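Local coordinates for protein salt-tolerant glutaminase (Micrococcus luteus, PDB 3AGD) that probably catalyses the hydrolysis of L-glutamine to L-glutamate and ammonium, as a homotetrameric member of the glutaminase family, at residues 96-102 with 173-177; 349-353 with 432-437; 16-21 with 289-294; 253-257 with 267-271. One frame throughout, in Å; residues are numbered along the deposited sequence.

Contacts 1, 3 and 4 belong to the glutaminase part of the chain, contact 2 to the STAS part. Contact 3 joins the turn after helix 4-16 to helix 289-301, so contacts 1 and 4 both fall within the long span it brackets. Contact 4 lies at the edge of the five-stranded antiparallel sheet, its nearest atoms about 6 Å from those of contact 3. Contact 1 sits in the helical region, its centre about 30 Å from that of contact 4. Contact 2 comes last along the chain, its centre about 42 Å from that of contact 4; both touch the second subunit, so the interface with that subunit involves both the glutaminase and STAS parts.

Contact 1: residues 96-102 with 173-177; sequences FNELSLE and MLRSY
The hydroxyl of Y177 donates a hydrogen bond to E98, with OH 2.6 Å from OE2. It arrives at the anti lone pair of OE2, the one away from the other carboxylate oxygen. OE2 lies near the ring plane at its edge, while the carboxylate plane is turned 79° against the ring. L101 comes over one face of the same ring: its CB stands 3.9 Å from the ring centroid, almost on the normal, a CH-pi contact. Further along L101 the two methyls part company. CD1 touches Y177 CD1 and packs 3.8 Å from M173 CG, while CD2 meets L174 CD2 at 3.9 Å. M173 bends at chi2 and chi3, so that SD and CE run past the E98 carboxylate, crossing it at about a right angle. CG of M173 also lies 3.9 Å from F96 CE2. E98 is extended, with CG anti to the backbone N (chi1 -172°), which carries the carboxylate out to the tyrosine.

Behind this shell, N97 shapes the turn that presents E98 and L101: its OD1 accepts from L99 N at 2.8 Å, an Asx turn, and its O takes both S100 N and S100 OG. L101 O is bonded to H106. One ring is thus gripped through its hydroxyl and one face, and the nearby phenol would probably help to stabilise the negative charge of E98.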
loop_
_atom_site.group_PDB
_atom_site.type_symbol
_atom_site.label_atom_id
_atom_site.label_comp_id
_atom_site.label_asym_id
_atom_site.label_seq_id
_atom_site.Cartn_x
_atom_site.Cartn_y
_atom_site.Cartn_z
ATOM N N PHE A 96 -19.988 9.369 19.205
ATOM C CA PHE A 96 -19.257 10.487 19.791
ATOM C C PHE A 96 -19.062 10.426 21.297
ATOM O O PHE A 96 -20.010 10.224 22.052
ATOM C CB PHE A 96 -19.937 11.818 19.457
ATOM C CG PHE A 96 -19.173 13.022 19.952
ATOM C CD1 PHE A 96 -17.976 13.397 19.348
ATOM C CD2 PHE A 96 -19.628 13.752 21.045
ATOM C CE1 PHE A 96 -17.239 14.485 19.828
ATOM C CE2 PHE A 96 -18.901 14.843 21.536
ATOM C CZ PHE A 96 -17.702 15.208 20.927
ATOM N N ASN A 97 -17.819 10.618 21.722
ATOM C CA ASN A 97 -17.477 10.634 23.135
ATOM C C ASN A 97 -16.754 11.954 23.375
ATOM O O ASN A 97 -15.731 12.229 22.743
ATOM C CB ASN A 97 -16.552 9.469 23.490
ATOM C CG ASN A 97 -16.320 9.351 24.986
ATOM O OD1 ASN A 97 -16.069 10.345 25.666
ATOM N ND2 ASN A 97 -16.400 8.131 25.505
ATOM N N GLU A 98 -17.292 12.769 24.278
ATOM C CA GLU A 98 -16.716 14.075 24.601
ATOM C C GLU A 98 -15.235 13.998 24.976
ATOM O O GLU A 98 -14.477 14.933 24.730
ATOM C CB GLU A 98 -17.498 14.718 25.753
ATOM C CG GLU A 98 -17.113 16.160 26.036
ATOM C CD GLU A 98 -17.875 16.752 27.208
ATOM O OE1 GLU A 98 -18.913 16.182 27.594
ATOM O OE2 GLU A 98 -17.442 17.794 27.736
ATOM N N LEU A 99 -14.834 12.883 25.576
ATOM C CA LEU A 99 -13.451 12.678 25.996
ATOM C C LEU A 99 -12.441 12.910 24.874
ATOM O O LEU A 99 -11.334 13.376 25.119
ATOM C CB LEU A 99 -13.276 11.257 26.538
ATOM C CG LEU A 99 -14.059 10.888 27.802
ATOM C CD1 LEU A 99 -13.882 9.403 28.098
ATOM C CD2 LEU A 99 -13.571 11.726 28.977
ATOM N N SER A 100 -12.824 12.584 23.645
ATOM C CA SER A 100 -11.936 12.750 22.498
ATOM C C SER A 100 -11.454 14.187 22.334
ATOM O O SER A 100 -10.350 14.425 21.839
ATOM C CB SER A 100 -12.643 12.295 21.214
ATOM O OG SER A 100 -13.731 13.147 20.887
ATOM N N LEU A 101 -12.278 15.141 22.758
ATOM C CA LEU A 101 -11.942 16.562 22.650
ATOM C C LEU A 101 -11.251 17.087 23.903
ATOM O O LEU A 101 -10.575 18.116 23.863
ATOM C CB LEU A 101 -13.206 17.390 22.419
ATOM C CG LEU A 101 -14.111 16.992 21.258
ATOM C CD1 LEU A 101 -15.344 17.880 21.264
ATOM C CD2 LEU A 101 -13.347 17.107 19.942
ATOM N N GLU A 102 -11.437 16.386 25.017
ATOM C CA GLU A 102 -10.838 16.797 26.279
ATOM C C GLU A 102 -9.340 16.557 26.314
ATOM O O GLU A 102 -8.698 16.796 27.333
ATOM C CB GLU A 102 -11.498 16.067 27.451
ATOM C CG GLU A 102 -12.988 16.347 27.599
ATOM C CD GLU A 102 -13.560 15.790 28.889
ATOM O OE1 GLU A 102 -13.406 14.575 29.134
ATOM O OE2 GLU A 102 -14.165 16.567 29.658
ATOM N N MET A 173 -20.811 21.216 20.443
ATOM C CA MET A 173 -19.760 20.705 21.310
ATOM C C MET A 173 -18.396 21.147 20.788
ATOM O O MET A 173 -17.519 21.532 21.559
ATOM C CB MET A 173 -19.814 19.176 21.382
ATOM C CG MET A 173 -18.908 18.582 22.461
ATOM S SD MET A 173 -19.419 19.018 24.153
ATOM C CE MET A 173 -20.690 17.789 24.437
ATOM N N LEU A 174 -18.214 21.093 19.474
ATOM C CA LEU A 174 -16.939 21.494 18.888
ATOM C C LEU A 174 -16.642 22.977 19.139
ATOM O O LEU A 174 -15.492 23.340 19.387
ATOM C CB LEU A 174 -16.918 21.184 17.386
ATOM C CG LEU A 174 -16.939 19.691 17.019
ATOM C CD1 LEU A 174 -17.090 19.532 15.514
ATOM C CD2 LEU A 174 -15.659 19.013 17.492
ATOM N N ARG A 175 -17.666 23.832 19.073
ATOM C CA ARG A 175 -17.468 25.261 19.336
ATOM C C ARG A 175 -17.019 25.402 20.790
ATOM O O ARG A 175 -16.127 26.182 21.108
ATOM C CB ARG A 175 -18.773 26.047 19.150
ATOM C CG ARG A 175 -19.075 26.478 17.724
ATOM C CD ARG A 175 -20.477 27.071 17.616
ATOM N NE ARG A 175 -20.699 28.145 18.580
ATOM C CZ ARG A 175 -20.180 29.364 18.481
ATOM N NH1 ARG A 175 -19.406 29.680 17.452
ATOM N NH2 ARG A 175 -20.424 30.263 19.424
ATOM N N SER A 176 -17.671 24.633 21.656
ATOM C CA SER A 176 -17.400 24.615 23.085
ATOM C C SER A 176 -15.918 24.410 23.380
ATOM O O SER A 176 -15.391 24.955 24.348
ATOM C CB SER A 176 -18.219 23.497 23.733
ATOM O OG SER A 176 -17.976 23.417 25.119
ATOM N N TYR A 177 -15.246 23.623 22.545
ATOM C CA TYR A 177 -13.823 23.356 22.731
ATOM C C TYR A 177 -12.925 24.140 21.780
ATOM O O TYR A 177 -11.753 23.799 21.616
ATOM C CB TYR A 177 -13.523 21.859 22.573
ATOM C CG TYR A 177 -13.956 21.012 23.746
ATOM C CD1 TYR A 177 -15.295 20.674 23.932
ATOM C CD2 TYR A 177 -13.027 20.568 24.688
ATOM C CE1 TYR A 177 -15.702 19.914 25.022
ATOM C CE2 TYR A 177 -13.423 19.806 25.789
ATOM C CZ TYR A 177 -14.760 19.484 25.946
ATOM O OH TYR A 177 -15.158 18.726 27.020
#

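Contact 2: residues 349-353 with 432-437; sequences DLRTG and LQADGV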
loop_
_atom_site.group_PDB
_atom_site.type_symbol
_atom_site.label_atom_id
_atom_site.label_comp_id
_atom_site.label_asym_id
_atom_site.label_seq_id
_atom_site.Cartn_x
_atom_site.Cartn_y
_atom_site.Cartn_z
ATOM N N ASP A 349 26.613 -2.455 -10.676
ATOM C CA ASP A 349 26.909 -3.761 -11.241
ATOM C C ASP A 349 27.821 -3.714 -12.471
ATOM O O ASP A 349 28.334 -4.750 -12.904
ATOM C CB ASP A 349 25.607 -4.489 -11.594
ATOM C CG ASP A 349 24.923 -5.109 -10.373
ATOM O OD1 ASP A 349 23.854 -5.732 -10.549
ATOM O OD2 ASP A 349 25.441 -4.982 -9.244
ATOM N N LEU A 350 28.025 -2.528 -13.039
ATOM C CA LEU A 350 28.891 -2.412 -14.212
ATOM C C LEU A 350 30.364 -2.639 -13.854
ATOM O O LEU A 350 31.190 -2.864 -14.736
ATOM C CB LEU A 350 28.724 -1.042 -14.879
ATOM C CG LEU A 350 27.389 -0.749 -15.566
ATOM C CD1 LEU A 350 27.424 0.659 -16.149
ATOM C CD2 LEU A 350 27.124 -1.777 -16.661
ATOM N N ARG A 351 30.683 -2.568 -12.564
ATOM C CA ARG A 351 32.047 -2.786 -12.085
ATOM C C ARG A 351 33.094 -1.822 -12.640
ATOM O O ARG A 351 34.223 -2.231 -12.902
ATOM C CB ARG A 351 32.501 -4.211 -12.417
ATOM C CG ARG A 351 31.638 -5.305 -11.841
ATOM C CD ARG A 351 31.501 -5.134 -10.351
ATOM N NE ARG A 351 30.672 -6.178 -9.764
ATOM C CZ ARG A 351 30.056 -6.062 -8.592
ATOM N NH1 ARG A 351 29.321 -7.061 -8.128
ATOM N NH2 ARG A 351 30.168 -4.939 -7.894
ATOM N N THR A 352 32.740 -0.553 -12.814
ATOM C CA THR A 352 33.694 0.408 -13.351
ATOM C C THR A 352 34.651 0.917 -12.279
ATOM O O THR A 352 35.584 1.663 -12.577
ATOM C CB THR A 352 32.976 1.620 -13.981
ATOM O OG1 THR A 352 32.264 2.338 -12.965
ATOM C CG2 THR A 352 31.996 1.161 -15.052
ATOM N N GLY A 353 34.421 0.508 -11.034
ATOM C CA GLY A 353 35.266 0.953 -9.936
ATOM C C GLY A 353 36.609 0.251 -9.842
ATOM O O GLY A 353 36.728 -0.927 -10.177
ATOM N N LEU A 432 29.803 7.621 -11.376
ATOM C CA LEU A 432 30.254 6.920 -12.572
ATOM C C LEU A 432 31.334 7.781 -13.212
ATOM O O LEU A 432 32.392 7.283 -13.609
ATOM C CB LEU A 432 29.106 6.747 -13.569
ATOM C CG LEU A 432 28.496 5.356 -13.732
ATOM C CD1 LEU A 432 27.426 5.396 -14.812
ATOM C CD2 LEU A 432 29.584 4.362 -14.095
ATOM N N GLN A 433 31.050 9.078 -13.304
ATOM C CA GLN A 433 31.978 10.033 -13.887
ATOM C C GLN A 433 33.265 10.091 -13.080
ATOM O O GLN A 433 34.350 10.210 -13.645
ATOM C CB GLN A 433 31.330 11.418 -13.956
ATOM C CG GLN A 433 30.114 11.461 -14.857
ATOM C CD GLN A 433 29.451 12.824 -14.884
ATOM O OE1 GLN A 433 29.092 13.374 -13.841
ATOM N NE2 GLN A 433 29.277 13.373 -16.083
ATOM N N ALA A 434 33.148 9.995 -11.760
ATOM C CA ALA A 434 34.322 10.028 -10.897
ATOM C C ALA A 434 35.215 8.825 -11.190
ATOM O O ALA A 434 36.407 8.842 -10.882
ATOM C CB ALA A 434 33.905 10.034 -9.429
ATOM N N ASP A 435 34.634 7.776 -11.771
ATOM C CA ASP A 435 35.401 6.585 -12.130
ATOM C C ASP A 435 36.082 6.840 -13.471
ATOM O O ASP A 435 36.846 6.008 -13.963
ATOM C CB ASP A 435 34.498 5.357 -12.273
ATOM C CG ASP A 435 34.166 4.706 -10.944
ATOM O OD1 ASP A 435 34.845 4.992 -9.937
ATOM O OD2 ASP A 435 33.229 3.883 -10.917
ATOM N N GLY A 436 35.788 7.993 -14.064
ATOM C CA GLY A 436 36.379 8.335 -15.342
ATOM C C GLY A 436 35.562 7.816 -16.507
ATOM O O GLY A 436 36.044 7.768 -17.645
ATOM N N VAL A 437 34.325 7.413 -16.229
ATOM C CA VAL A 437 33.444 6.914 -17.279
ATOM C C VAL A 437 32.652 8.079 -17.856
ATOM O O VAL A 437 32.177 8.943 -17.120
ATOM C CB VAL A 437 32.438 5.863 -16.754
ATOM C CG1 VAL A 437 31.462 5.469 -17.873
ATOM C CG2 VAL A 437 33.185 4.640 -16.244
#
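T352 carries the contact: its OG1 donates a hydrogen bond to D435, 2.7 Å from OD2, meeting it on the anti side and 21° out of the carboxylate plane. OG1 sits between the backbone N and the carbonyl carbon (chi1 65°), a rotation that turns the hydroxyl to D435 and CG2 toward the valine. OG1 also lies 3.5 Å from L432 CD2, and T352 CB packs 3.8 Å from V437 CG2. Next in sequence, the backbone N of G353 passes D435 OD2 at 3.6 Å without a hydrogen bond.

The acceptor is shared, since D435 OD2 also takes the N of M1 from the second subunit, its stronger partner. D435 lies in the turn that ends helix 419-434, where V437 N to L432 O and G436 N to Q433 O, with G436 at positive phi, make a Schellman motif. The contact therefore ties the loop after helix 337-349 to the turn between helix 419-434 and strand 438-442. Helix 389-395 and strand 406-417 lie alongside, with L350 packing on A391 of the helix and on V407 of the strand, which V437 also touches.

Contact 3: residues 16-21 with 289-294; sequences LGAVNP and ARGVLA
V19 O receives two weak hydrogen bonds from the guanidinium of R290, NE and NH2 each lying 3.1 Å from V19 O. The two N-H groups share this oxygen at the edge of the guanidinium, with N-H...O angles of 135° and 132°, a bifurcated, weak pair of bonds to one acceptor. N20 lies over one face of the same group. Its amide is stacked on the guanidinium, the planes 14° apart, and N20 OD1 is 3.1 Å from R290 CZ. That approach from above gives no hydrogen bond to the arginine nitrogens, but the carbonyl dipole probably interacts favourably with the positive charge. N20 ND2 is bonded to P36 O, which helps fix the amide, and R290 NH1 has a weak bond to S279 OG. Bends at chi2 and chi3 lead the buried arginine chain to this site.

Apolar contacts continue beyond it. L16 spreads its branches over the helix: CD2 touches L293 CD2 at 3.8 Å, and CD1 rests 3.8 Å from A294 CA. At the start of the helix, P21 CG approaches A289 CB at 4.3 Å. The type I turn L16-V19, which starts at the last residue of helix 4-16, is thereby laid against the first turns of helix 289-301, with F39 touching both L16 and R290.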
loop_
_atom_site.group_PDB
_atom_site.type_symbol
_atom_site.label_atom_id
_atom_site.label_comp_id
_atom_site.label_asym_id
_atom_site.label_seq_id
_atom_site.Cartn_x
_atom_site.Cartn_y
_atom_site.Cartn_z
ATOM N N LEU A 16 -24.807 -10.153 -8.135
ATOM C CA LEU A 16 -25.130 -9.529 -6.859
ATOM C C LEU A 16 -26.509 -8.891 -6.891
ATOM O O LEU A 16 -27.172 -8.777 -5.859
ATOM C CB LEU A 16 -24.080 -8.477 -6.494
ATOM C CG LEU A 16 -22.651 -9.001 -6.313
ATOM C CD1 LEU A 16 -21.766 -7.895 -5.741
ATOM C CD2 LEU A 16 -22.655 -10.214 -5.389
ATOM N N GLY A 17 -26.938 -8.484 -8.081
ATOM C CA GLY A 17 -28.240 -7.859 -8.225
ATOM C C GLY A 17 -29.418 -8.814 -8.117
ATOM O O GLY A 17 -30.570 -8.395 -8.233
ATOM N N ALA A 18 -29.138 -10.094 -7.890
ATOM C CA ALA A 18 -30.195 -11.095 -7.765
ATOM C C ALA A 18 -30.961 -10.923 -6.457
ATOM O O ALA A 18 -32.058 -11.460 -6.290
ATOM C CB ALA A 18 -29.601 -12.494 -7.843
ATOM N N VAL A 19 -30.370 -10.183 -5.527
ATOM C CA VAL A 19 -30.996 -9.916 -4.236
ATOM C C VAL A 19 -30.794 -8.447 -3.901
ATOM O O VAL A 19 -29.914 -7.793 -4.468
ATOM C CB VAL A 19 -30.377 -10.777 -3.128
ATOM C CG1 VAL A 19 -30.675 -12.245 -3.394
ATOM C CG2 VAL A 19 -28.873 -10.537 -3.059
ATOM N N ASN A 20 -31.600 -7.924 -2.982
ATOM C CA ASN A 20 -31.491 -6.516 -2.616
ATOM C C ASN A 20 -31.801 -6.312 -1.130
ATOM O O ASN A 20 -32.793 -5.678 -0.769
ATOM C CB ASN A 20 -32.449 -5.700 -3.489
ATOM C CG ASN A 20 -32.051 -4.248 -3.587
ATOM O OD1 ASN A 20 -30.996 -3.851 -3.097
ATOM N ND2 ASN A 20 -32.890 -3.443 -4.232
ATOM N N PRO A 21 -30.930 -6.837 -0.250
ATOM C CA PRO A 21 -31.057 -6.754 1.209
ATOM C C PRO A 21 -30.882 -5.361 1.805
ATOM O O PRO A 21 -30.274 -4.480 1.195
ATOM C CB PRO A 21 -29.981 -7.714 1.696
ATOM C CG PRO A 21 -28.891 -7.493 0.691
ATOM C CD PRO A 21 -29.664 -7.496 -0.623
ATOM N N ALA A 289 -25.245 -1.923 1.138
ATOM C CA ALA A 289 -25.117 -3.374 1.218
ATOM C C ALA A 289 -24.422 -3.997 0.008
ATOM O O ALA A 289 -23.413 -4.687 0.160
ATOM C CB ALA A 289 -26.484 -4.008 1.420
ATOM N N ARG A 290 -24.955 -3.768 -1.189
ATOM C CA ARG A 290 -24.347 -4.333 -2.397
ATOM C C ARG A 290 -23.086 -3.576 -2.778
ATOM O O ARG A 290 -22.197 -4.133 -3.416
ATOM C CB ARG A 290 -25.300 -4.256 -3.582
ATOM C CG ARG A 290 -26.566 -5.060 -3.490
ATOM C CD ARG A 290 -27.598 -4.287 -4.276
ATOM N NE ARG A 290 -28.548 -5.113 -4.991
ATOM C CZ ARG A 290 -29.520 -4.615 -5.746
ATOM N NH1 ARG A 290 -29.655 -3.298 -5.870
ATOM N NH2 ARG A 290 -30.348 -5.430 -6.377
ATOM N N GLY A 291 -23.036 -2.295 -2.425
ATOM C CA GLY A 291 -21.872 -1.485 -2.737
ATOM C C GLY A 291 -20.650 -2.023 -2.025
ATOM O O GLY A 291 -19.563 -2.107 -2.596
ATOM N N VAL A 292 -20.831 -2.385 -0.760
ATOM C CA VAL A 292 -19.745 -2.932 0.036
ATOM C C VAL A 292 -19.413 -4.335 -0.474
ATOM O O VAL A 292 -18.246 -4.688 -0.652
ATOM C CB VAL A 292 -20.144 -2.986 1.534
ATOM C CG1 VAL A 292 -19.291 -3.994 2.278
ATOM C CG2 VAL A 292 -19.977 -1.607 2.159
ATOM N N LEU A 293 -20.447 -5.128 -0.725
ATOM C CA LEU A 293 -20.257 -6.487 -1.209
ATOM C C LEU A 293 -19.505 -6.496 -2.538
ATOM O O LEU A 293 -18.698 -7.388 -2.797
ATOM C CB LEU A 293 -21.610 -7.182 -1.363
ATOM C CG LEU A 293 -21.573 -8.657 -1.769
ATOM C CD1 LEU A 293 -20.697 -9.448 -0.801
ATOM C CD2 LEU A 293 -22.994 -9.207 -1.782
ATOM N N ALA A 294 -19.771 -5.497 -3.375
ATOM C CA ALA A 294 -19.100 -5.389 -4.665
ATOM C C ALA A 294 -17.607 -5.114 -4.462
ATOM O O ALA A 294 -16.772 -5.618 -5.211
ATOM C CB ALA A 294 -19.737 -4.275 -5.501
#

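Contact 4: residues 253-257 with 267-271; sequences VGIPA and GALPG
P256 lies with its ring against the backbone of A268. Followed from CB, the ring meets A268 O at every step: CB, then CG, then CD each stand 3.4 Å from that oxygen, so A268 O lies against the ring face, on its CB-CG-CD side. CG, the far corner of the ring, also nears P270 CD at 4.4 Å, and CD comes within 4.2 Å of L269 CD1. The backbone carbonyl of P256 makes the polar link: P256 O accepts from A268 N at 3.0 Å, with an N-H...O angle of 157°. G267 CA adds a CA-H...O contact to the same oxygen, 3.3 Å from P256 O. L269 reaches residues 253-257 with its tip, CD1 lying 3.6 Å from G254 O. With CG anti to the backbone N (chi1 -178°), CD1 is directed at that carbonyl.

Every touching residue is buried. V234 and T238 of helix 227-240 cover P256, W249 NE1 holds I255 O, and M307 of the second subunit packs on P270. A257 and G267 form an antiparallel non-hydrogen-bonded pair, so the contact is where edge strand 257-259 joins strand 264-269, a beta-hairpin in the antiparallel sheet of the beta-lactamase-like fold. Strand 257-259 carries K258 of a probable KSG-type motif, as in serine beta-lactamase relatives, beside a probable SxxK motif at K67 and S64, which binds L-glutamate.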
loop_
_atom_site.group_PDB
_atom_site.type_symbol
_atom_site.label_atom_id
_atom_site.label_comp_id
_atom_site.label_asym_id
_atom_site.label_seq_id
_atom_site.Cartn_x
_atom_site.Cartn_y
_atom_site.Cartn_z
ATOM N N VAL A 253 -10.320 -6.741 2.804
ATOM C CA VAL A 253 -10.512 -6.175 1.474
ATOM C C VAL A 253 -9.275 -5.452 0.947
ATOM O O VAL A 253 -8.869 -5.654 -0.202
ATOM C CB VAL A 253 -11.728 -5.207 1.477
ATOM C CG1 VAL A 253 -12.151 -4.878 0.061
ATOM C CG2 VAL A 253 -12.885 -5.839 2.235
ATOM N N GLY A 254 -8.685 -4.606 1.784
ATOM C CA GLY A 254 -7.492 -3.888 1.376
ATOM C C GLY A 254 -7.716 -2.763 0.383
ATOM O O GLY A 254 -6.779 -2.347 -0.304
ATOM N N ILE A 255 -8.945 -2.265 0.301
ATOM C CA ILE A 255 -9.261 -1.174 -0.617
ATOM C C ILE A 255 -9.795 0.032 0.151
ATOM O O ILE A 255 -10.939 0.029 0.602
ATOM C CB ILE A 255 -10.320 -1.601 -1.664
ATOM C CG1 ILE A 255 -9.775 -2.742 -2.525
ATOM C CG2 ILE A 255 -10.675 -0.412 -2.568
ATOM C CD1 ILE A 255 -10.773 -3.261 -3.555
ATOM N N PRO A 256 -8.965 1.074 0.323
ATOM C CA PRO A 256 -9.410 2.267 1.051
ATOM C C PRO A 256 -10.783 2.685 0.518
ATOM O O PRO A 256 -10.944 2.887 -0.682
ATOM C CB PRO A 256 -8.320 3.282 0.732
ATOM C CG PRO A 256 -7.082 2.418 0.626
ATOM C CD PRO A 256 -7.580 1.228 -0.167
ATOM N N ALA A 257 -11.773 2.806 1.399
ATOM C CA ALA A 257 -13.111 3.165 0.941
ATOM C C ALA A 257 -13.953 3.978 1.912
ATOM O O ALA A 257 -13.620 4.119 3.089
ATOM C CB ALA A 257 -13.871 1.902 0.553
ATOM N N GLY A 267 -14.012 4.207 -3.626
ATOM C CA GLY A 267 -12.837 3.391 -3.396
ATOM C C GLY A 267 -11.637 4.023 -4.076
ATOM O O GLY A 267 -11.772 4.636 -5.137
ATOM N N ALA A 268 -10.466 3.888 -3.465
ATOM C CA ALA A 268 -9.250 4.450 -4.033
ATOM C C ALA A 268 -8.062 3.584 -3.634
ATOM O O ALA A 268 -7.567 3.669 -2.511
ATOM C CB ALA A 268 -9.054 5.877 -3.544
ATOM N N LEU A 269 -7.622 2.744 -4.566
ATOM C CA LEU A 269 -6.499 1.841 -4.338
ATOM C C LEU A 269 -5.266 2.419 -5.027
ATOM O O LEU A 269 -5.143 2.371 -6.255
ATOM C CB LEU A 269 -6.830 0.455 -4.899
ATOM C CG LEU A 269 -5.754 -0.617 -4.701
ATOM C CD1 LEU A 269 -5.457 -0.760 -3.214
ATOM C CD2 LEU A 269 -6.217 -1.940 -5.289
ATOM N N PRO A 270 -4.330 2.969 -4.240
ATOM C CA PRO A 270 -3.103 3.573 -4.762
ATOM C C PRO A 270 -2.415 2.859 -5.914
ATOM O O PRO A 270 -2.122 1.666 -5.843
ATOM C CB PRO A 270 -2.215 3.666 -3.526
ATOM C CG PRO A 270 -3.215 3.952 -2.447
ATOM C CD PRO A 270 -4.317 2.960 -2.766
ATOM N N GLY A 271 -2.152 3.618 -6.974
ATOM C CA GLY A 271 -1.465 3.078 -8.129
ATOM C C GLY A 271 -2.259 2.162 -9.035
ATOM O O GLY A 271 -1.743 1.726 -10.064
#